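Local coordinates for protein aspartate aminotransferase, cytoplasmic (Schizosaccharomyces pombe 972h-, PDB 6JPK) that catalyses the pyridoxal 5'-phosphate-dependent transfer of an amino group from L-aspartate to 2-oxoglutarate, yielding oxaloacetate and L-glutamate, at residues 133-138 against 152-157; 185-190 against 216-221. The protein carries 1 engineered substitution. All blocks are in the same frame, centred on the assembly; numbering follows the deposited sequence.

How the contacts relate
Contact 1 comes first along the chain. Strand 131-135 leads into helix 140-147 and returns as strand 152-159, so 133-138 and 152-157 close one beta-alpha-beta unit. The chain then continues through strand 164-165 and helix 167-176. Contact 2 closes a second such unit, from strand 182-186 through helix 199-211 to strand 215-220. The two loops follow one another without nesting or crossing. Strands 131-135 and 182-186 are neighbours in the large mixed sheet, which joins the contacts; their centres are about 12 Å apart. The loop after strand 182-186 also reaches contact 1: S134 OG lies 2.8 Å from H190 NE2, a probable hydrogen bond, and the Y157 ring stacks on that of H190.

Contact 1: 133-138 against 152-157; sequences ISNPTW and VETYPY. Engineered in segment 152-157: E153 (natural residue Asp).
The ring of Y155 lies flat against the backbone of S134. S134 CA sits over one ring face, 3.6 Å from the centroid, in a CH-pi contact. S134 CB lies 3.5 Å from Y155 CE1. Y155 CG stands between its own backbone N and carbonyl carbon (chi1 53°), which folds the ring across the neighbouring strand. Its OH is hydrogen-bonded to L184 O. Beyond it, Y157 CB comes within 3.9 Å of S134 CB. The strands are parallel and belong to a beta-alpha-beta unit of the large sheet. I133 N bonds to E153 O, and I133 O receives Y155 N. N135 N then reaches Y155 O at 2.8 Å. The bond from Y157 N to N135 O is weak. The chain turns off at a cis peptide before P136, whose O accepts S134 OG at 2.7 Å from above the carbonyl plane. On the face bearing I133, T154 and N135, I133 CD1 meets V152 CG1 at 3.5 Å, the two side chains crossing at a slant. R142 of helix 140-147 packs on I133, V152 and T154. E153 is engineered; its carboxylate bonds to H130. The loop leads on to W138, which probably binds the substrate L-aspartate.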
ATOM      1  N   ILE A 133      18.769  15.242   3.306  1.00  7.73           N
ATOM      2  CA  ILE A 133      18.618  14.601   2.010  1.00  7.46           C
ATOM      3  C   ILE A 133      19.519  15.317   1.009  1.00  7.54           C
ATOM      4  O   ILE A 133      19.886  16.476   1.193  1.00  7.76           O
ATOM      5  CB  ILE A 133      17.154  14.630   1.539  1.00  8.84           C
ATOM      6  CG1 ILE A 133      16.771  16.065   1.151  1.00  7.40           C
ATOM      7  CG2 ILE A 133      16.236  14.114   2.643  1.00  9.02           C
ATOM      8  CD1 ILE A 133      15.311  16.221   0.798  1.00  7.28           C
ATOM      9  N   SER A 134      19.881  14.613  -0.067  1.00  7.38           N
ATOM     10  CA  SER A 134      20.816  15.201  -1.014  1.00  7.49           C
ATOM     11  C   SER A 134      20.145  16.336  -1.792  1.00  9.31           C
ATOM     12  O   SER A 134      18.928  16.346  -2.007  1.00  7.37           O
ATOM     13  CB  SER A 134      21.362  14.142  -1.982  1.00  7.36           C
ATOM     14  OG  SER A 134      20.353  13.633  -2.845  1.00  7.14           O
ATOM     15  N   ASN A 135      20.956  17.306  -2.201  1.00  7.72           N
ATOM     16  CA  ASN A 135      20.492  18.386  -3.067  1.00  8.05           C
ATOM     17  C   ASN A 135      21.163  18.250  -4.428  1.00  7.78           C
ATOM     18  O   ASN A 135      22.346  18.601  -4.570  1.00 11.77           O
ATOM     19  CB  ASN A 135      20.810  19.746  -2.439  1.00 10.39           C
ATOM     20  CG  ASN A 135      20.176  20.897  -3.199  1.00 20.17           C
ATOM     21  OD1 ASN A 135      19.390  20.684  -4.127  1.00 19.64           O
ATOM     22  ND2 ASN A 135      20.506  22.117  -2.805  1.00 21.10           N
ATOM     23  N   PRO A 136      20.469  17.740  -5.469  1.00 12.48           N
ATOM     24  CA  PRO A 136      19.054  17.344  -5.518  1.00 11.74           C
ATOM     25  C   PRO A 136      18.781  15.900  -5.105  1.00  8.26           C
ATOM     26  O   PRO A 136      19.717  15.105  -4.956  1.00  8.47           O
ATOM     27  CB  PRO A 136      18.708  17.517  -7.004  1.00 12.20           C
ATOM     28  CG  PRO A 136      19.991  17.090  -7.690  1.00  7.44           C
ATOM     29  CD  PRO A 136      21.102  17.631  -6.799  1.00  7.64           C
ATOM     30  N   THR A 137      17.505  15.552  -4.941  1.00  7.01           N
ATOM     31  CA  THR A 137      17.128  14.163  -4.714  1.00  8.64           C
ATOM     32  C   THR A 137      15.740  13.940  -5.292  1.00 10.51           C
ATOM     33  O   THR A 137      15.090  14.868  -5.785  1.00 13.42           O
ATOM     34  CB  THR A 137      17.160  13.795  -3.222  1.00 10.68           C
ATOM     35  OG1 THR A 137      17.035  12.374  -3.078  1.00  9.83           O
ATOM     36  CG2 THR A 137      16.014  14.478  -2.464  1.00  9.04           C
ATOM     37  N   TRP A 138      15.279  12.701  -5.207  1.00  8.88           N
ATOM     38  CA  TRP A 138      13.893  12.363  -5.494  1.00 16.86           C
ATOM     39  C   TRP A 138      12.962  13.249  -4.661  1.00 15.97           C
ATOM     40  O   TRP A 138      13.053  13.233  -3.423  1.00 13.42           O
ATOM     41  CB  TRP A 138      13.665  10.887  -5.180  1.00 23.85           C
ATOM     42  CG  TRP A 138      12.319  10.382  -5.532  1.00 34.76           C
ATOM     43  CD1 TRP A 138      11.578  10.703  -6.634  1.00 39.20           C
ATOM     44  CD2 TRP A 138      11.535   9.458  -4.772  1.00 41.67           C
ATOM     45  NE1 TRP A 138      10.378  10.030  -6.606  1.00 42.34           N
ATOM     46  CE2 TRP A 138      10.329   9.259  -5.473  1.00 43.40           C
ATOM     47  CE3 TRP A 138      11.740   8.774  -3.567  1.00 46.99           C
ATOM     48  CZ2 TRP A 138       9.328   8.402  -5.007  1.00 45.99           C
ATOM     49  CZ3 TRP A 138      10.744   7.924  -3.108  1.00 48.54           C
ATOM     50  CH2 TRP A 138       9.555   7.749  -3.826  1.00 46.57           C
ATOM     51  N   VAL A 152      13.333  18.930   7.343  1.00  8.60           N
ATOM     52  CA  VAL A 152      14.191  18.427   6.274  1.00  8.35           C
ATOM     53  C   VAL A 152      15.259  19.474   5.967  1.00 11.78           C
ATOM     54  O   VAL A 152      14.946  20.645   5.730  1.00 11.53           O
ATOM     55  CB  VAL A 152      13.361  18.084   5.020  1.00  8.41           C
ATOM     56  CG1 VAL A 152      14.264  17.703   3.835  1.00  7.82           C
ATOM     57  CG2 VAL A 152      12.354  16.949   5.338  1.00  7.84           C
ATOM     58  N   GLU A 153      16.517  19.062   6.018  1.00 13.56           N
ATOM     59  CA  GLU A 153      17.652  19.860   5.584  1.00 11.89           C
ATOM     60  C   GLU A 153      18.266  19.172   4.372  1.00 12.58           C
ATOM     61  O   GLU A 153      17.872  18.058   4.006  1.00  8.73           O
ATOM     62  CB  GLU A 153      18.683  20.004   6.716  1.00  9.86           C
ATOM     63  CG  GLU A 153      18.091  20.423   8.047  1.00 13.32           C
ATOM     64  CD  GLU A 153      17.779  21.919   8.116  1.00 19.28           C
ATOM     65  OE1 GLU A 153      18.086  22.644   7.140  1.00 14.18           O
ATOM     66  OE2 GLU A 153      17.231  22.367   9.152  1.00 22.12           O
ATOM     67  N   THR A 154      19.238  19.820   3.735  1.00  8.60           N
ATOM     68  CA  THR A 154      19.884  19.177   2.600  1.00 11.43           C
ATOM     69  C   THR A 154      21.396  19.173   2.790  1.00 10.87           C
ATOM     70  O   THR A 154      21.958  19.966   3.552  1.00  9.46           O
ATOM     71  CB  THR A 154      19.524  19.837   1.243  1.00 10.93           C
ATOM     72  OG1 THR A 154      20.143  21.113   1.146  1.00 10.94           O
ATOM     73  CG2 THR A 154      18.014  20.025   1.086  1.00 12.26           C
ATOM     74  N   TYR A 155      22.043  18.228   2.115  1.00  8.90           N
ATOM     75  CA  TYR A 155      23.473  18.304   1.926  1.00 10.44           C
ATOM     76  C   TYR A 155      23.778  18.494   0.445  1.00 10.72           C
ATOM     77  O   TYR A 155      23.019  18.016  -0.406  1.00  9.96           O
ATOM     78  CB  TYR A 155      24.202  17.058   2.462  1.00 10.97           C
ATOM     79  CG  TYR A 155      23.709  15.707   1.973  1.00  8.58           C
ATOM     80  CD1 TYR A 155      24.300  15.087   0.879  1.00  8.13           C
ATOM     81  CD2 TYR A 155      22.684  15.034   2.637  1.00  8.08           C
ATOM     82  CE1 TYR A 155      23.869  13.849   0.435  1.00  7.86           C
ATOM     83  CE2 TYR A 155      22.239  13.797   2.195  1.00  7.81           C
ATOM     84  CZ  TYR A 155      22.847  13.200   1.107  1.00  8.36           C
ATOM     85  OH  TYR A 155      22.422  11.967   0.673  1.00  7.48           O
ATOM     86  N   PRO A 156      24.817  19.259   0.113  1.00 11.71           N
ATOM     87  CA  PRO A 156      25.165  19.475  -1.302  1.00 12.82           C
ATOM     88  C   PRO A 156      25.506  18.159  -1.986  1.00 12.83           C
ATOM     89  O   PRO A 156      26.073  17.250  -1.372  1.00  8.78           O
ATOM     90  CB  PRO A 156      26.392  20.398  -1.229  1.00 12.74           C
ATOM     91  CG  PRO A 156      26.312  21.035   0.117  1.00 14.42           C
ATOM     92  CD  PRO A 156      25.686  20.015   1.023  1.00 10.41           C
ATOM     93  N   TYR A 157      25.144  18.051  -3.267  1.00 11.29           N
ATOM     94  CA  TYR A 157      25.428  16.811  -3.985  1.00 12.70           C
ATOM     95  C   TYR A 157      25.903  17.048  -5.418  1.00 11.17           C
ATOM     96  O   TYR A 157      26.918  16.487  -5.839  1.00  9.47           O
ATOM     97  CB  TYR A 157      24.200  15.888  -3.984  1.00  7.86           C
ATOM     98  CG  TYR A 157      24.599  14.469  -4.277  1.00  9.15           C
ATOM     99  CD1 TYR A 157      24.626  13.988  -5.584  1.00  9.76           C
ATOM    100  CD2 TYR A 157      25.014  13.623  -3.254  1.00  7.76           C
ATOM    101  CE1 TYR A 157      25.032  12.695  -5.861  1.00  9.82           C
ATOM    102  CE2 TYR A 157      25.424  12.320  -3.519  1.00 10.77           C
ATOM    103  CZ  TYR A 157      25.427  11.860  -4.824  1.00 10.17           C
ATOM    104  OH  TYR A 157      25.831  10.570  -5.100  1.00  9.44           O
TER

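Contact 2: 185-190 against 216-221; sequences LHACAH and VVFDIA
L185 is gripped by 217-219 through both of its backbone polar groups. L185 N gives a nearly straight bond to V217 O (2.8 Å, 172°). L185 O takes D219 N at 2.7 Å, with 174° at the hydrogen. A187 N then bonds to D219 O at 2.9 Å, just past the end of strand 182-186. These three bonds fix a parallel pairing of L185 with F218 and H186 with D219.

H186 and D219 share one face of the sheet. D219 CG is anti to its backbone N (chi1 -162°), and its carboxylate turns away from 185-190. D219 OD2 is held by H141 NE2 and N112 ND2. H186 NE2 bonds to T137 OG1, and H190 CD2 lies 3.3 Å above the centre of the H186 ring. D219, one residue before the end of its strand, has its side chain about 5 Å from that of W138, which probably binds L-aspartate, as in related enzymes. D219 is probably the aspartate that faces the cofactor's pyridine nitrogen in this family.

The other face is apolar. L185 CB lies 3.9 Å from F218 CD1, and L185 CD1 approaches F218 CE1, the leucine passing the ring at a slant. L185 CD1 also meets V216 CG1 at 3.8 Å. A187 CB rests against I220 CB at 3.8 Å and continues the packing past the strand end. The next turn is pinned by D196, whose carboxylate takes the backbone N of both A189 and H190.

Two helices cover this apolar face. Helix 199-211 is the connection of the beta-alpha-beta unit and packs on both its strands: L209 on L185 and V216, F206 on F218. L237 of helix 235-241 touches A187, F218 and I220. In the sheet, strand 182-186 is next to 131-135, and strand 215-220 is backbone-bonded to 247-252 on its far side.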
ATOM      1  N   LEU A 185      20.785   8.383   2.561  1.00  9.35           N
ATOM      2  CA  LEU A 185      21.851   8.131   1.599  1.00  7.22           C
ATOM      3  C   LEU A 185      21.347   7.245   0.470  1.00 10.48           C
ATOM      4  O   LEU A 185      20.591   6.296   0.705  1.00 10.14           O
ATOM      5  CB  LEU A 185      23.038   7.449   2.283  1.00  7.43           C
ATOM      6  CG  LEU A 185      23.598   8.188   3.506  1.00 12.63           C
ATOM      7  CD1 LEU A 185      24.701   7.379   4.174  1.00  8.83           C
ATOM      8  CD2 LEU A 185      24.106   9.590   3.117  1.00 12.53           C
ATOM      9  N   HIS A 186      21.774   7.553  -0.755  1.00  9.77           N
ATOM     10  CA  HIS A 186      21.485   6.723  -1.921  1.00  7.43           C
ATOM     11  C   HIS A 186      22.577   5.662  -2.024  1.00  8.50           C
ATOM     12  O   HIS A 186      23.759   6.004  -2.143  1.00 11.08           O
ATOM     13  CB  HIS A 186      21.449   7.559  -3.202  1.00  9.93           C
ATOM     14  CG  HIS A 186      20.429   8.661  -3.204  1.00 11.72           C
ATOM     15  ND1 HIS A 186      19.463   8.775  -4.184  1.00 13.06           N
ATOM     16  CD2 HIS A 186      20.243   9.714  -2.368  1.00 11.71           C
ATOM     17  CE1 HIS A 186      18.714   9.840  -3.938  1.00 12.39           C
ATOM     18  NE2 HIS A 186      19.164  10.423  -2.839  1.00  9.34           N
ATOM     19  N   ALA A 187      22.191   4.383  -1.998  1.00 10.00           N
ATOM     20  CA  ALA A 187      23.189   3.310  -1.978  1.00 13.46           C
ATOM     21  C   ALA A 187      23.974   3.237  -3.282  1.00 15.61           C
ATOM     22  O   ALA A 187      25.176   2.957  -3.263  1.00 13.65           O
ATOM     23  CB  ALA A 187      22.524   1.969  -1.702  1.00 12.64           C
ATOM     24  N   CYS A 188      23.307   3.431  -4.424  1.00 13.85           N
ATOM     25  CA  CYS A 188      23.969   3.499  -5.729  1.00 16.11           C
ATOM     26  C   CYS A 188      22.996   4.087  -6.740  1.00 14.21           C
ATOM     27  O   CYS A 188      21.783   4.125  -6.510  1.00 15.08           O
ATOM     28  CB  CYS A 188      24.455   2.130  -6.211  1.00 19.20           C
ATOM     29  SG  CYS A 188      23.133   0.959  -6.600  1.00 23.97           S
ATOM     30  N   ALA A 189      23.540   4.520  -7.877  1.00 11.51           N
ATOM     31  CA  ALA A 189      22.737   5.111  -8.945  1.00  8.23           C
ATOM     32  C   ALA A 189      21.861   6.232  -8.384  1.00  8.04           C
ATOM     33  O   ALA A 189      20.631   6.141  -8.304  1.00  9.75           O
ATOM     34  CB  ALA A 189      21.879   4.058  -9.646  1.00  8.08           C
ATOM     35  N   HIS A 190      22.552   7.279  -7.956  1.00  6.99           N
ATOM     36  CA  HIS A 190      21.887   8.418  -7.350  1.00  9.44           C
ATOM     37  C   HIS A 190      20.806   8.965  -8.268  1.00  9.05           C
ATOM     38  O   HIS A 190      21.023   9.167  -9.467  1.00  7.92           O
ATOM     39  CB  HIS A 190      22.904   9.516  -7.026  1.00  9.75           C
ATOM     40  CG  HIS A 190      22.288  10.721  -6.392  1.00  9.83           C
ATOM     41  ND1 HIS A 190      21.866  11.815  -7.122  1.00  9.60           N
ATOM     42  CD2 HIS A 190      21.997  10.995  -5.100  1.00  8.26           C
ATOM     43  CE1 HIS A 190      21.352  12.713  -6.303  1.00  7.94           C
ATOM     44  NE2 HIS A 190      21.424  12.244  -5.070  1.00  9.43           N
ATOM     45  N   VAL A 216      21.798   6.636  10.093  1.00  8.49           N
ATOM     46  CA  VAL A 216      21.900   6.408   8.650  1.00  8.20           C
ATOM     47  C   VAL A 216      20.687   5.629   8.147  1.00  7.91           C
ATOM     48  O   VAL A 216      20.324   4.585   8.717  1.00  7.94           O
ATOM     49  CB  VAL A 216      23.210   5.679   8.304  1.00  8.30           C
ATOM     50  CG1 VAL A 216      23.190   5.206   6.856  1.00 10.11           C
ATOM     51  CG2 VAL A 216      24.411   6.615   8.544  1.00  8.58           C
ATOM     52  N   VAL A 217      20.066   6.139   7.080  1.00  7.66           N
ATOM     53  CA  VAL A 217      19.016   5.461   6.322  1.00 11.38           C
ATOM     54  C   VAL A 217      19.492   5.357   4.873  1.00 11.02           C
ATOM     55  O   VAL A 217      19.696   6.382   4.212  1.00  7.18           O
ATOM     56  CB  VAL A 217      17.672   6.212   6.384  1.00  7.28           C
ATOM     57  CG1 VAL A 217      16.599   5.457   5.596  1.00  7.03           C
ATOM     58  CG2 VAL A 217      17.249   6.462   7.827  1.00  8.89           C
ATOM     59  N   PHE A 218      19.702   4.132   4.397  1.00  7.16           N
ATOM     60  CA  PHE A 218      20.040   3.889   2.998  1.00  8.31           C
ATOM     61  C   PHE A 218      18.774   3.675   2.183  1.00  7.50           C
ATOM     62  O   PHE A 218      17.894   2.907   2.580  1.00  6.76           O
ATOM     63  CB  PHE A 218      20.930   2.658   2.834  1.00  7.13           C
ATOM     64  CG  PHE A 218      22.364   2.872   3.218  1.00  9.19           C
ATOM     65  CD1 PHE A 218      23.222   3.548   2.377  1.00  7.58           C
ATOM     66  CD2 PHE A 218      22.860   2.344   4.403  1.00 11.20           C
ATOM     67  CE1 PHE A 218      24.562   3.727   2.724  1.00 10.23           C
ATOM     68  CE2 PHE A 218      24.197   2.516   4.762  1.00 12.17           C
ATOM     69  CZ  PHE A 218      25.047   3.211   3.920  1.00 10.75           C
ATOM     70  N   ASP A 219      18.696   4.335   1.040  1.00  7.84           N
ATOM     71  CA  ASP A 219      17.686   4.044   0.029  1.00 10.36           C
ATOM     72  C   ASP A 219      18.367   3.260  -1.087  1.00 12.28           C
ATOM     73  O   ASP A 219      19.330   3.749  -1.690  1.00 12.44           O
ATOM     74  CB  ASP A 219      17.072   5.339  -0.504  1.00 20.13           C
ATOM     75  CG  ASP A 219      15.744   5.107  -1.227  1.00 34.77           C
ATOM     76  OD1 ASP A 219      15.621   4.114  -1.978  1.00 38.69           O
ATOM     77  OD2 ASP A 219      14.817   5.924  -1.042  1.00 38.34           O
ATOM     78  N   ILE A 220      17.915   2.030  -1.341  1.00  8.03           N
ATOM     79  CA  ILE A 220      18.514   1.195  -2.382  1.00  7.48           C
ATOM     80  C   ILE A 220      17.395   0.759  -3.331  1.00  8.50           C
ATOM     81  O   ILE A 220      16.740  -0.273  -3.141  1.00  7.39           O
ATOM     82  CB  ILE A 220      19.308   0.008  -1.818  1.00  8.86           C
ATOM     83  CG1 ILE A 220      19.958  -0.792  -2.948  1.00 11.34           C
ATOM     84  CG2 ILE A 220      18.478  -0.885  -0.887  1.00 10.80           C
ATOM     85  CD1 ILE A 220      21.205  -1.553  -2.504  1.00 11.27           C
ATOM     86  N   ALA A 221      17.177   1.551  -4.372  1.00  7.89           N
ATOM     87  CA  ALA A 221      16.140   1.291  -5.356  1.00 10.36           C
ATOM     88  C   ALA A 221      16.660   0.655  -6.640  1.00 12.65           C
ATOM     89  O   ALA A 221      15.845   0.270  -7.484  1.00 12.34           O
ATOM     90  CB  ALA A 221      15.414   2.597  -5.700  1.00 11.94           C
TER